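Local coordinates for protein mitochondrial enolase superfamily member 1 (Homo sapiens, PDB 4A35) that catalyses the magnesium-dependent dehydration of L-fuconate to 2-keto-3-deoxy-L-fuconate, a step in L-fucose breakdown, at residues A[281-286]-A[307-312]; A[154-159]-A[313-318]; A[326-331]-A[367-372]. One frame throughout, in Å; residues are numbered along the deposited sequence.

Interaction 1. Residues A[281-286]-A[307-312]; sequences SPDDIL and QCHNRV
The imidazole of H309 presents an edge to D283: carboxylate oxygen OD1 lies in the ring plane, 3.4 Å from CD2 and 3.6 Å from NE2 of H309. The carboxylate itself is turned 66° against the ring, and the two side chains run across each other at about a right angle. No hydrogen bond joins them; the oxygen probably meets the weakly polarised C-H at CD2. H309 gets there because chi1 (60°) places CG between its backbone N and carbonyl carbon, lifting the ring over to 281-286. The stronger partners of D283 belong to the second subunit: K109 there forms a salt bridge with OD1, and N310 there donates to OD2. Both segments run from a loop into the start of a helix (285-295 and 311-319), after the neighbouring parallel strands 275-277 and 301-304 of the enolase-superfamily barrel, at the strand ends where E277 and E306 bind magnesium. P282 supplies the apolar touch, its CB 4.0 Å from CB of Q307. Proline suits the second place of the type I turn S281-D284, since its ring restricts phi to the range this position needs. An ST turn starts at the same serine, with S281 OG accepting from D283 N at 3.2 Å. Beyond CB, the Q307 chain bends away and OE1 accepts from Q254 NE2. Asparagine fits the N-cap of helix 311-319: N310 OD1 receives V312 N at 2.9 Å, the donor standing 39° out of the amide's carbonyl plane.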
ATOM      1  N   SER A 281      12.340  -1.155  -5.901  1.00 17.80           N
ATOM      2  CA  SER A 281      10.967  -1.064  -5.347  1.00 17.22           C
ATOM      3  C   SER A 281      11.015  -0.727  -3.817  1.00 20.88           C
ATOM      4  O   SER A 281      11.749  -1.401  -3.078  1.00 18.42           O
ATOM      5  CB  SER A 281      10.215  -2.365  -5.579  1.00 18.34           C
ATOM      6  OG  SER A 281       9.062  -2.417  -4.754  1.00 17.21           O
ATOM      7  N   PRO A 282      10.175   0.234  -3.347  1.00 18.39           N
ATOM      8  CA  PRO A 282      10.168   0.613  -1.914  1.00 16.71           C
ATOM      9  C   PRO A 282       9.618  -0.520  -1.044  1.00 20.39           C
ATOM     10  O   PRO A 282       9.760  -0.458   0.167  1.00 20.45           O
ATOM     11  CB  PRO A 282       9.246   1.834  -1.892  1.00 17.74           C
ATOM     12  CG  PRO A 282       8.227   1.509  -2.985  1.00 23.73           C
ATOM     13  CD  PRO A 282       9.156   1.015  -4.085  1.00 20.40           C
ATOM     14  N   ASP A 283       8.982  -1.540  -1.668  1.00 16.17           N
ATOM     15  CA  ASP A 283       8.493  -2.746  -0.939  1.00 15.89           C
ATOM     16  C   ASP A 283       9.545  -3.854  -0.832  1.00 18.36           C
ATOM     17  O   ASP A 283       9.323  -4.852  -0.127  1.00 17.67           O
ATOM     18  CB  ASP A 283       7.293  -3.370  -1.689  1.00 17.84           C
ATOM     19  CG  ASP A 283       6.080  -2.481  -1.793  1.00 28.32           C
ATOM     20  OD1 ASP A 283       5.685  -1.887  -0.762  1.00 26.64           O
ATOM     21  OD2 ASP A 283       5.485  -2.425  -2.887  1.00 27.76           O
ATOM     22  N   ASP A 284      10.646  -3.744  -1.600  1.00 15.52           N
ATOM     23  CA  ASP A 284      11.533  -4.904  -1.654  1.00 15.76           C
ATOM     24  C   ASP A 284      12.600  -4.811  -0.573  1.00 18.23           C
ATOM     25  O   ASP A 284      13.698  -4.332  -0.810  1.00 16.44           O
ATOM     26  CB  ASP A 284      12.151  -5.010  -3.042  1.00 17.21           C
ATOM     27  CG  ASP A 284      12.658  -6.412  -3.368  1.00 19.18           C
ATOM     28  OD1 ASP A 284      12.732  -7.286  -2.412  1.00 17.86           O
ATOM     29  OD2 ASP A 284      12.970  -6.648  -4.538  1.00 19.18           O
ATOM     30  N   ILE A 285      12.270  -5.323   0.599  1.00 15.87           N
ATOM     31  CA  ILE A 285      13.170  -5.375   1.760  1.00 16.22           C
ATOM     32  C   ILE A 285      14.360  -6.259   1.414  1.00 20.48           C
ATOM     33  O   ILE A 285      15.510  -5.841   1.599  1.00 18.86           O
ATOM     34  CB  ILE A 285      12.422  -5.915   3.013  1.00 17.63           C
ATOM     35  CG1 ILE A 285      11.285  -4.943   3.439  1.00 16.59           C
ATOM     36  CG2 ILE A 285      13.373  -6.227   4.177  1.00 17.53           C
ATOM     37  CD1 ILE A 285       9.940  -5.718   3.725  1.00 23.44           C
ATOM     38  N   LEU A 286      14.076  -7.511   0.942  1.00 18.17           N
ATOM     39  CA  LEU A 286      15.139  -8.464   0.628  1.00 17.92           C
ATOM     40  C   LEU A 286      16.022  -7.924  -0.502  1.00 18.20           C
ATOM     41  O   LEU A 286      17.257  -8.140  -0.465  1.00 17.54           O
ATOM     42  CB  LEU A 286      14.585  -9.850   0.268  1.00 17.35           C
ATOM     43  CG  LEU A 286      13.638 -10.523   1.345  1.00 20.76           C
ATOM     44  CD1 LEU A 286      13.237 -11.952   0.889  1.00 20.32           C
ATOM     45  CD2 LEU A 286      14.297 -10.581   2.711  1.00 21.61           C
ATOM     46  N   GLN A 307       9.022   6.357   0.253  1.00 16.82           N
ATOM     47  CA  GLN A 307       7.739   5.814  -0.162  1.00 18.35           C
ATOM     48  C   GLN A 307       7.419   4.545   0.629  1.00 21.39           C
ATOM     49  O   GLN A 307       6.468   3.831   0.289  1.00 22.41           O
ATOM     50  CB  GLN A 307       7.710   5.537  -1.692  1.00 19.49           C
ATOM     51  CG  GLN A 307       7.655   6.853  -2.503  1.00 23.32           C
ATOM     52  CD  GLN A 307       6.823   6.751  -3.770  1.00 36.66           C
ATOM     53  OE1 GLN A 307       7.333   6.885  -4.896  1.00 42.11           O
ATOM     54  NE2 GLN A 307       5.506   6.663  -3.628  1.00 31.43           N
ATOM     55  N   CYS A 308       8.257   4.236   1.668  1.00 16.09           N
ATOM     56  CA  CYS A 308       8.041   3.107   2.546  0.50 16.19           C
ATOM     57  C   CYS A 308       6.703   3.320   3.276  1.00 19.17           C
ATOM     58  O   CYS A 308       6.581   4.307   4.013  1.00 17.16           O
ATOM     59  CB  CYS A 308       9.192   3.013   3.522  0.50 17.07           C
ATOM     60  SG  CYS A 308       8.954   1.717   4.712  0.50 20.65           S
ATOM     61  N   HIS A 309       5.705   2.521   2.994  1.00 16.25           N
ATOM     62  CA  HIS A 309       4.329   2.817   3.434  1.00 15.02           C
ATOM     63  C   HIS A 309       3.970   2.775   4.931  1.00 16.43           C
ATOM     64  O   HIS A 309       3.013   3.468   5.325  1.00 18.09           O
ATOM     65  CB  HIS A 309       3.282   2.058   2.576  1.00 14.82           C
ATOM     66  CG  HIS A 309       3.399   0.564   2.600  1.00 17.21           C
ATOM     67  ND1 HIS A 309       2.828  -0.176   3.613  1.00 20.83           N
ATOM     68  CD2 HIS A 309       4.039  -0.273   1.753  1.00 19.58           C
ATOM     69  CE1 HIS A 309       3.099  -1.441   3.345  1.00 19.37           C
ATOM     70  NE2 HIS A 309       3.852  -1.556   2.262  1.00 21.39           N
ATOM     71  N   ASN A 310       4.666   1.982   5.766  1.00 16.84           N
ATOM     72  CA  ASN A 310       4.310   1.972   7.191  1.00 17.29           C
ATOM     73  C   ASN A 310       5.492   1.418   7.977  1.00 18.21           C
ATOM     74  O   ASN A 310       6.523   1.038   7.386  1.00 16.67           O
ATOM     75  CB  ASN A 310       2.971   1.233   7.472  1.00 19.55           C
ATOM     76  CG  ASN A 310       2.960  -0.252   7.156  1.00 20.40           C
ATOM     77  OD1 ASN A 310       3.998  -0.929   7.249  1.00 15.34           O
ATOM     78  ND2 ASN A 310       1.811  -0.757   6.696  1.00 16.71           N
ATOM     79  N   ARG A 311       5.324   1.343   9.297  1.00 16.01           N
ATOM     80  CA  ARG A 311       6.384   0.936  10.231  1.00 15.61           C
ATOM     81  C   ARG A 311       6.755  -0.561  10.069  1.00 18.44           C
ATOM     82  O   ARG A 311       7.837  -0.951  10.514  1.00 16.48           O
ATOM     83  CB  ARG A 311       5.929   1.197  11.676  1.00 18.40           C
ATOM     84  CG  ARG A 311       4.677   0.384  12.097  1.00 18.58           C
ATOM     85  CD  ARG A 311       4.100   0.824  13.447  1.00 17.47           C
ATOM     86  NE  ARG A 311       2.938   0.007  13.816  1.00 19.91           N
ATOM     87  CZ  ARG A 311       1.727   0.099  13.258  1.00 23.62           C
ATOM     88  NH1 ARG A 311       1.473   1.034  12.351  1.00 21.29           N
ATOM     89  NH2 ARG A 311       0.778  -0.756  13.585  1.00 20.91           N
ATOM     90  N   VAL A 312       5.844  -1.392   9.499  1.00 15.69           N
ATOM     91  CA  VAL A 312       6.118  -2.847   9.329  1.00 15.49           C
ATOM     92  C   VAL A 312       7.219  -3.010   8.286  1.00 18.58           C
ATOM     93  O   VAL A 312       8.083  -3.858   8.440  1.00 18.05           O
ATOM     94  CB  VAL A 312       4.829  -3.680   9.026  1.00 19.16           C
ATOM     95  CG1 VAL A 312       5.098  -5.201   8.898  1.00 16.83           C
ATOM     96  CG2 VAL A 312       3.799  -3.441  10.135  1.00 18.94           C
TER

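Interaction 2. Residues A[154-159]-A[313-318]; sequences RYITDV and IFKQLL
K315 reaches from helix 311-319, an outer helix of the enolase-type barrel, into the loop 154-159 and plants its ammonium between Y155 O and the carboxylate of D158. Its first two torsions are extended, with CG anti to the backbone N (chi1 171°); a bend at chi3 (79°) then turns the end of the chain toward the loop. Both methyls of V159 lie against the aliphatic part, CG2 being 3.7 Å and CG1 3.9 Å from K315 CG, while CG2 of I156 touches K315 CD at 4.2 Å. A long, flexible chain ending in a charge fits this place, apolar along its length and charged at its end. D158 forms the salt bridge through the syn lone pair of OD2, 2.9 Å from K315 NZ, with a weak second bond from NZ to OD1. The strongest partner of this ammonium is D284 of the second subunit, in a salt bridge across the dimer. A methionine here would probably leave D158 and D284 of the second subunit without their shared cation and Y155 O without this donor. At Y155 O, 2.8 Å away, NZ arrives tilted 27° from the carbonyl plane.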
ATOM      1  N   ARG A 154       1.420  -2.033  17.539  1.00 18.66           N
ATOM      2  CA  ARG A 154       1.022  -3.264  16.846  1.00 16.77           C
ATOM      3  C   ARG A 154       2.017  -3.611  15.716  1.00 16.97           C
ATOM      4  O   ARG A 154       2.434  -2.734  14.962  1.00 16.71           O
ATOM      5  CB  ARG A 154      -0.439  -3.213  16.320  1.00 18.19           C
ATOM      6  CG  ARG A 154      -0.852  -4.546  15.686  1.00 17.43           C
ATOM      7  CD  ARG A 154      -2.412  -4.722  15.559  1.00 18.13           C
ATOM      8  NE  ARG A 154      -2.964  -3.764  14.594  1.00 20.20           N
ATOM      9  CZ  ARG A 154      -4.254  -3.694  14.245  1.00 18.93           C
ATOM     10  NH1 ARG A 154      -5.160  -4.471  14.847  1.00 17.59           N
ATOM     11  NH2 ARG A 154      -4.659  -2.790  13.348  1.00 18.53           N
ATOM     12  N   TYR A 155       2.365  -4.893  15.609  1.00 16.42           N
ATOM     13  CA  TYR A 155       3.269  -5.478  14.583  1.00 16.74           C
ATOM     14  C   TYR A 155       4.751  -5.094  14.766  1.00 17.49           C
ATOM     15  O   TYR A 155       5.551  -5.481  13.924  1.00 16.83           O
ATOM     16  CB  TYR A 155       2.840  -5.150  13.160  1.00 17.05           C
ATOM     17  CG  TYR A 155       1.387  -5.472  12.859  1.00 16.53           C
ATOM     18  CD1 TYR A 155       0.822  -6.698  13.245  1.00 18.09           C
ATOM     19  CD2 TYR A 155       0.571  -4.545  12.214  1.00 17.58           C
ATOM     20  CE1 TYR A 155      -0.519  -7.003  12.943  1.00 18.28           C
ATOM     21  CE2 TYR A 155      -0.761  -4.842  11.895  1.00 19.02           C
ATOM     22  CZ  TYR A 155      -1.295  -6.084  12.243  1.00 19.18           C
ATOM     23  OH  TYR A 155      -2.620  -6.381  11.936  1.00 17.42           O
ATOM     24  N   ILE A 156       5.109  -4.331  15.828  1.00 15.45           N
ATOM     25  CA  ILE A 156       6.522  -4.007  16.048  1.00 14.99           C
ATOM     26  C   ILE A 156       7.002  -4.386  17.469  1.00 19.71           C
ATOM     27  O   ILE A 156       8.206  -4.242  17.747  1.00 19.57           O
ATOM     28  CB  ILE A 156       6.914  -2.522  15.726  1.00 17.23           C
ATOM     29  CG1 ILE A 156       6.293  -1.512  16.758  1.00 18.08           C
ATOM     30  CG2 ILE A 156       6.575  -2.152  14.257  1.00 17.80           C
ATOM     31  CD1 ILE A 156       6.789  -0.010  16.649  1.00 23.80           C
ATOM     32  N   THR A 157       6.114  -4.900  18.359  1.00 18.07           N
ATOM     33  CA  THR A 157       6.562  -5.299  19.715  1.00 17.89           C
ATOM     34  C   THR A 157       7.642  -6.409  19.701  1.00 22.14           C
ATOM     35  O   THR A 157       8.329  -6.572  20.691  1.00 22.75           O
ATOM     36  CB  THR A 157       5.361  -5.800  20.568  1.00 19.83           C
ATOM     37  OG1 THR A 157       4.802  -6.958  19.925  1.00 21.62           O
ATOM     38  CG2 THR A 157       4.304  -4.728  20.760  1.00 20.30           C
ATOM     39  N   ASP A 158       7.809  -7.138  18.578  1.00 18.87           N
ATOM     40  CA  ASP A 158       8.844  -8.169  18.428  1.00 18.87           C
ATOM     41  C   ASP A 158      10.262  -7.544  18.301  1.00 23.11           C
ATOM     42  O   ASP A 158      11.238  -8.265  18.463  1.00 22.22           O
ATOM     43  CB  ASP A 158       8.542  -9.104  17.251  1.00 20.50           C
ATOM     44  CG  ASP A 158       8.245  -8.399  15.922  1.00 26.78           C
ATOM     45  OD1 ASP A 158       7.457  -7.394  15.925  1.00 23.77           O
ATOM     46  OD2 ASP A 158       8.792  -8.839  14.880  1.00 26.51           O
ATOM     47  N   VAL A 159      10.364  -6.220  17.985  1.00 18.29           N
ATOM     48  CA  VAL A 159      11.680  -5.516  17.921  1.00 18.44           C
ATOM     49  C   VAL A 159      11.716  -4.324  18.903  1.00 20.37           C
ATOM     50  O   VAL A 159      12.786  -3.910  19.308  1.00 20.64           O
ATOM     51  CB  VAL A 159      12.094  -5.058  16.491  1.00 21.44           C
ATOM     52  CG1 VAL A 159      12.126  -6.220  15.516  1.00 21.68           C
ATOM     53  CG2 VAL A 159      11.229  -3.892  15.952  1.00 21.49           C
ATOM     54  N   ILE A 313       7.195  -2.193   7.221  1.00 14.55           N
ATOM     55  CA  ILE A 313       8.227  -2.227   6.187  1.00 14.20           C
ATOM     56  C   ILE A 313       9.525  -1.747   6.823  1.00 17.23           C
ATOM     57  O   ILE A 313      10.538  -2.394   6.611  1.00 15.02           O
ATOM     58  CB  ILE A 313       7.841  -1.386   4.918  1.00 16.91           C
ATOM     59  CG1 ILE A 313       6.457  -1.890   4.277  1.00 17.37           C
ATOM     60  CG2 ILE A 313       8.993  -1.486   3.858  1.00 18.38           C
ATOM     61  CD1 ILE A 313       6.551  -3.406   3.710  1.00 14.01           C
ATOM     62  N   PHE A 314       9.512  -0.605   7.539  1.00 16.40           N
ATOM     63  CA  PHE A 314      10.760  -0.141   8.179  1.00 15.93           C
ATOM     64  C   PHE A 314      11.325  -1.189   9.165  1.00 18.11           C
ATOM     65  O   PHE A 314      12.536  -1.386   9.245  1.00 16.78           O
ATOM     66  CB  PHE A 314      10.549   1.181   8.888  1.00 15.41           C
ATOM     67  CG  PHE A 314      10.637   2.354   7.915  1.00 14.75           C
ATOM     68  CD1 PHE A 314      11.827   2.624   7.219  1.00 16.47           C
ATOM     69  CD2 PHE A 314       9.556   3.193   7.725  1.00 16.05           C
ATOM     70  CE1 PHE A 314      11.918   3.735   6.356  1.00 16.95           C
ATOM     71  CE2 PHE A 314       9.654   4.318   6.886  1.00 18.93           C
ATOM     72  CZ  PHE A 314      10.831   4.575   6.204  1.00 17.24           C
ATOM     73  N   LYS A 315      10.462  -1.829   9.927  1.00 15.69           N
ATOM     74  CA  LYS A 315      10.920  -2.850  10.867  1.00 15.64           C
ATOM     75  C   LYS A 315      11.718  -3.930  10.150  1.00 19.17           C
ATOM     76  O   LYS A 315      12.814  -4.268  10.575  1.00 18.24           O
ATOM     77  CB  LYS A 315       9.742  -3.476  11.644  1.00 16.37           C
ATOM     78  CG  LYS A 315      10.178  -4.709  12.483  1.00 17.73           C
ATOM     79  CD  LYS A 315       8.985  -5.381  13.116  1.00 21.45           C
ATOM     80  CE  LYS A 315       8.188  -6.283  12.142  1.00 18.54           C
ATOM     81  NZ  LYS A 315       7.382  -7.305  12.901  1.00 18.48           N
ATOM     82  N   GLN A 316      11.206  -4.413   9.034  1.00 13.94           N
ATOM     83  CA  GLN A 316      11.882  -5.497   8.281  1.00 14.09           C
ATOM     84  C   GLN A 316      13.143  -4.999   7.616  1.00 15.83           C
ATOM     85  O   GLN A 316      14.120  -5.742   7.585  1.00 17.04           O
ATOM     86  CB  GLN A 316      10.935  -6.122   7.256  1.00 13.42           C
ATOM     87  CG  GLN A 316       9.748  -6.864   7.981  1.00 15.97           C
ATOM     88  CD  GLN A 316       8.760  -7.215   6.893  1.00 19.54           C
ATOM     89  OE1 GLN A 316       8.851  -8.296   6.331  1.00 16.54           O
ATOM     90  NE2 GLN A 316       7.884  -6.258   6.524  1.00 18.08           N
ATOM     91  N   LEU A 317      13.155  -3.724   7.136  1.00 14.63           N
ATOM     92  CA  LEU A 317      14.400  -3.140   6.575  1.00 14.56           C
ATOM     93  C   LEU A 317      15.529  -3.141   7.629  1.00 17.69           C
ATOM     94  O   LEU A 317      16.681  -3.452   7.317  1.00 17.15           O
ATOM     95  CB  LEU A 317      14.160  -1.677   6.098  1.00 14.68           C
ATOM     96  CG  LEU A 317      13.287  -1.563   4.817  1.00 17.37           C
ATOM     97  CD1 LEU A 317      12.832  -0.080   4.620  1.00 15.72           C
ATOM     98  CD2 LEU A 317      14.068  -2.113   3.550  1.00 20.03           C
ATOM     99  N   LEU A 318      15.171  -2.847   8.886  1.00 16.76           N
ATOM    100  CA  LEU A 318      16.125  -2.837  10.010  1.00 15.93           C
ATOM    101  C   LEU A 318      16.493  -4.309  10.357  1.00 18.83           C
ATOM    102  O   LEU A 318      17.658  -4.610  10.558  1.00 17.77           O
ATOM    103  CB  LEU A 318      15.521  -2.100  11.207  1.00 15.51           C
ATOM    104  CG  LEU A 318      15.391  -0.549  10.995  1.00 19.06           C
ATOM    105  CD1 LEU A 318      14.502   0.069  12.049  1.00 18.59           C
ATOM    106  CD2 LEU A 318      16.784   0.109  10.967  1.00 20.99           C
TER

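Interaction 3. Residues A[326-331]-A[367-372]; sequences LQIDSC and QHLIIF
I328 and L369 meet where the segment leaving barrel strand 325-326 faces helix 362-377, inside the enolase-type barrel domain. The closer part of the contact is purely aliphatic. I328 has CG1 between its backbone N and carbonyl carbon (chi1 64°), and an extended chi2 carries CD1 outward to the base of the leucine, 4.1 Å from L369 CB. The two side chains cross at a slant. At the other end of the leucine, CD1 rests 4.2 Å from S330 CB, so one branched side chain spans both residues of the segment that face the helix. Serine suits its position because its short side chain lets the leucine methyl come up against CB and CA. Packing slackens along the helix: I370 turns its CD1 toward I328 but stops 4.9 Å from the CD1 of that isoleucine. The loose flank is nonetheless not a solvent face, because I328, S330 and L369 are all buried, and N339 of helix 335-348 touches both I328 and L369.

Between these two, D329 sets off away from the helix. Its OD1 is hydrogen-bonded to ND1 of H356, the predicted catalytic histidine, an Asp-His pair as in mandelate racemase. Q327 similarly donates from NE2 to E277, a magnesium ligand. The apolar contact thus lies behind a segment whose other face supplies second-shell residues, aliphatic I328 facing the helix, and polar Q327 and D329 the active site. D329 also shapes its own backbone as an Asx turn: its OD2 accepts from C331 N at 2.8 Å, and that donor approaches from above the carboxylate plane, 46° out of it.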
ATOM      1  N   LEU A 326      18.271   5.536   6.961  1.00 16.48           N
ATOM      2  CA  LEU A 326      16.807   5.332   6.953  1.00 13.90           C
ATOM      3  C   LEU A 326      16.137   6.649   6.724  1.00 17.43           C
ATOM      4  O   LEU A 326      16.302   7.577   7.505  1.00 16.99           O
ATOM      5  CB  LEU A 326      16.405   4.663   8.294  1.00 13.52           C
ATOM      6  CG  LEU A 326      14.930   4.199   8.386  1.00 16.68           C
ATOM      7  CD1 LEU A 326      14.794   3.061   9.403  1.00 16.50           C
ATOM      8  CD2 LEU A 326      14.011   5.386   8.814  1.00 14.61           C
ATOM      9  N   GLN A 327      15.287   6.716   5.683  1.00 14.95           N
ATOM     10  CA  GLN A 327      14.687   8.004   5.336  1.00 15.16           C
ATOM     11  C   GLN A 327      13.212   8.064   5.701  1.00 20.04           C
ATOM     12  O   GLN A 327      12.369   7.663   4.916  1.00 20.84           O
ATOM     13  CB  GLN A 327      14.912   8.267   3.834  1.00 17.96           C
ATOM     14  CG  GLN A 327      16.453   8.200   3.579  1.00 22.47           C
ATOM     15  CD  GLN A 327      16.834   8.249   2.171  1.00 30.12           C
ATOM     16  OE1 GLN A 327      16.396   7.415   1.369  1.00 21.85           O
ATOM     17  NE2 GLN A 327      17.692   9.212   1.853  1.00 24.02           N
ATOM     18  N   ILE A 328      12.920   8.669   6.857  1.00 18.39           N
ATOM     19  CA  ILE A 328      11.537   8.893   7.243  1.00 17.22           C
ATOM     20  C   ILE A 328      10.893   9.953   6.336  1.00 19.15           C
ATOM     21  O   ILE A 328      11.577  10.767   5.719  1.00 17.95           O
ATOM     22  CB  ILE A 328      11.412   9.324   8.740  1.00 19.89           C
ATOM     23  CG1 ILE A 328      12.100  10.689   9.033  1.00 20.06           C
ATOM     24  CG2 ILE A 328      11.753   8.132   9.722  1.00 20.17           C
ATOM     25  CD1 ILE A 328      11.777  11.352  10.508  1.00 19.25           C
ATOM     26  N   ASP A 329       9.558   9.916   6.252  1.00 17.81           N
ATOM     27  CA  ASP A 329       8.803  10.940   5.562  1.00 16.75           C
ATOM     28  C   ASP A 329       7.617  11.323   6.468  1.00 19.86           C
ATOM     29  O   ASP A 329       6.908  10.452   6.991  1.00 19.28           O
ATOM     30  CB  ASP A 329       8.344  10.514   4.174  1.00 16.28           C
ATOM     31  CG  ASP A 329       7.649  11.714   3.519  1.00 18.46           C
ATOM     32  OD1 ASP A 329       8.349  12.542   2.911  1.00 20.41           O
ATOM     33  OD2 ASP A 329       6.410  11.834   3.651  1.00 19.48           O
ATOM     34  N   SER A 330       7.442  12.637   6.661  1.00 16.73           N
ATOM     35  CA  SER A 330       6.439  13.241   7.538  1.00 17.13           C
ATOM     36  C   SER A 330       4.997  12.997   7.049  1.00 19.13           C
ATOM     37  O   SER A 330       4.078  13.093   7.847  1.00 18.85           O
ATOM     38  CB  SER A 330       6.697  14.759   7.621  1.00 20.18           C
ATOM     39  OG  SER A 330       6.598  15.429   6.368  1.00 22.49           O
ATOM     40  N   CYS A 331       4.803  12.784   5.727  1.00 14.57           N
ATOM     41  CA  CYS A 331       3.436  12.686   5.137  1.00 14.65           C
ATOM     42  C   CYS A 331       3.091  11.308   4.459  1.00 18.85           C
ATOM     43  O   CYS A 331       1.939  11.127   4.048  1.00 18.90           O
ATOM     44  CB  CYS A 331       3.230  13.838   4.156  1.00 15.86           C
ATOM     45  SG  CYS A 331       3.196  15.450   4.978  1.00 19.00           S
ATOM     46  N   GLN A 367      11.469  18.704   9.609  1.00 16.18           N
ATOM     47  CA  GLN A 367      12.521  19.365  10.444  1.00 15.36           C
ATOM     48  C   GLN A 367      12.165  19.190  11.973  1.00 19.28           C
ATOM     49  O   GLN A 367      13.057  18.987  12.778  1.00 17.29           O
ATOM     50  CB  GLN A 367      12.637  20.873  10.061  1.00 16.53           C
ATOM     51  CG  GLN A 367      11.370  21.678  10.359  1.00 19.05           C
ATOM     52  CD  GLN A 367      11.528  23.164  10.050  1.00 18.14           C
ATOM     53  OE1 GLN A 367      12.657  23.714  10.045  1.00 20.98           O
ATOM     54  NE2 GLN A 367      10.421  23.798   9.693  1.00 18.80           N
ATOM     55  N   HIS A 368      10.844  19.252  12.352  1.00 16.66           N
ATOM     56  CA  HIS A 368      10.451  19.079  13.754  1.00 17.21           C
ATOM     57  C   HIS A 368      10.813  17.684  14.234  1.00 19.40           C
ATOM     58  O   HIS A 368      11.238  17.511  15.369  1.00 19.55           O
ATOM     59  CB  HIS A 368       8.908  19.280  13.904  1.00 17.60           C
ATOM     60  CG  HIS A 368       8.433  20.691  13.729  1.00 19.75           C
ATOM     61  ND1 HIS A 368       8.266  21.535  14.825  1.00 19.40           N
ATOM     62  CD2 HIS A 368       8.078  21.348  12.607  1.00 19.92           C
ATOM     63  CE1 HIS A 368       7.851  22.684  14.321  1.00 19.63           C
ATOM     64  NE2 HIS A 368       7.700  22.614  12.989  1.00 20.53           N
ATOM     65  N   LEU A 369      10.574  16.686  13.386  1.00 16.21           N
ATOM     66  CA  LEU A 369      10.785  15.294  13.784  1.00 15.35           C
ATOM     67  C   LEU A 369      12.293  14.999  13.997  1.00 18.90           C
ATOM     68  O   LEU A 369      12.666  14.301  14.951  1.00 17.29           O
ATOM     69  CB  LEU A 369      10.163  14.332  12.755  1.00 14.76           C
ATOM     70  CG  LEU A 369       8.641  14.468  12.536  1.00 17.64           C
ATOM     71  CD1 LEU A 369       8.157  13.538  11.354  1.00 15.83           C
ATOM     72  CD2 LEU A 369       7.873  14.183  13.779  1.00 23.82           C
ATOM     73  N   ILE A 370      13.142  15.506  13.100  1.00 16.75           N
ATOM     74  CA  ILE A 370      14.575  15.208  13.192  1.00 16.34           C
ATOM     75  C   ILE A 370      15.278  16.058  14.290  1.00 17.51           C
ATOM     76  O   ILE A 370      16.212  15.554  14.917  1.00 19.12           O
ATOM     77  CB  ILE A 370      15.262  15.270  11.808  1.00 20.28           C
ATOM     78  CG1 ILE A 370      16.519  14.379  11.775  1.00 22.47           C
ATOM     79  CG2 ILE A 370      15.522  16.700  11.268  1.00 19.25           C
ATOM     80  CD1 ILE A 370      16.263  12.757  11.997  1.00 17.24           C
ATOM     81  N   ILE A 371      14.781  17.295  14.561  1.00 16.07           N
ATOM     82  CA  ILE A 371      15.305  18.081  15.671  1.00 15.43           C
ATOM     83  C   ILE A 371      14.965  17.311  16.979  1.00 18.83           C
ATOM     84  O   ILE A 371      15.815  17.181  17.853  1.00 18.90           O
ATOM     85  CB  ILE A 371      14.797  19.521  15.622  1.00 17.16           C
ATOM     86  CG1 ILE A 371      15.518  20.288  14.449  1.00 16.08           C
ATOM     87  CG2 ILE A 371      14.950  20.246  16.982  1.00 17.29           C
ATOM     88  CD1 ILE A 371      14.816  21.551  14.076  1.00 18.12           C
ATOM     89  N   PHE A 372      13.699  16.833  17.090  1.00 17.19           N
ATOM     90  CA  PHE A 372      13.286  16.007  18.234  1.00 17.84           C
ATOM     91  C   PHE A 372      14.184  14.746  18.328  1.00 19.93           C
ATOM     92  O   PHE A 372      14.674  14.441  19.422  1.00 21.07           O
ATOM     93  CB  PHE A 372      11.788  15.639  18.194  1.00 19.11           C
ATOM     94  CG  PHE A 372      11.458  14.477  19.131  1.00 19.93           C
ATOM     95  CD1 PHE A 372      11.416  14.664  20.513  1.00 21.49           C
ATOM     96  CD2 PHE A 372      11.258  13.183  18.628  1.00 22.18           C
ATOM     97  CE1 PHE A 372      11.130  13.588  21.378  1.00 20.42           C
ATOM     98  CE2 PHE A 372      11.039  12.101  19.500  1.00 23.38           C
ATOM     99  CZ  PHE A 372      10.960  12.319  20.872  1.00 21.30           C
TER

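Overall arrangement
From the N terminus, the first segment met is 154-159, whose contact with 313-318 closes a loop of 153 residues running through most of the parallel barrel strands. Interaction 1 is nested inside it, joining 281-286 to 307-312 across just 20 residues. Interaction 3 opens only after interaction 2 has closed, so those two stand in series and no loops cross. Interactions 1 and 2 share helix 311-319, and R311 NH2 probably bonds to R154 O at 2.9 Å; both also reach the second subunit. Interaction 3 lies deeper, between the segment after strand 325-326 and helix 362-377, connected to interaction 2 where F314 and L318 pack on L326. Together they lead from the dimer side to the seam between barrel and helices.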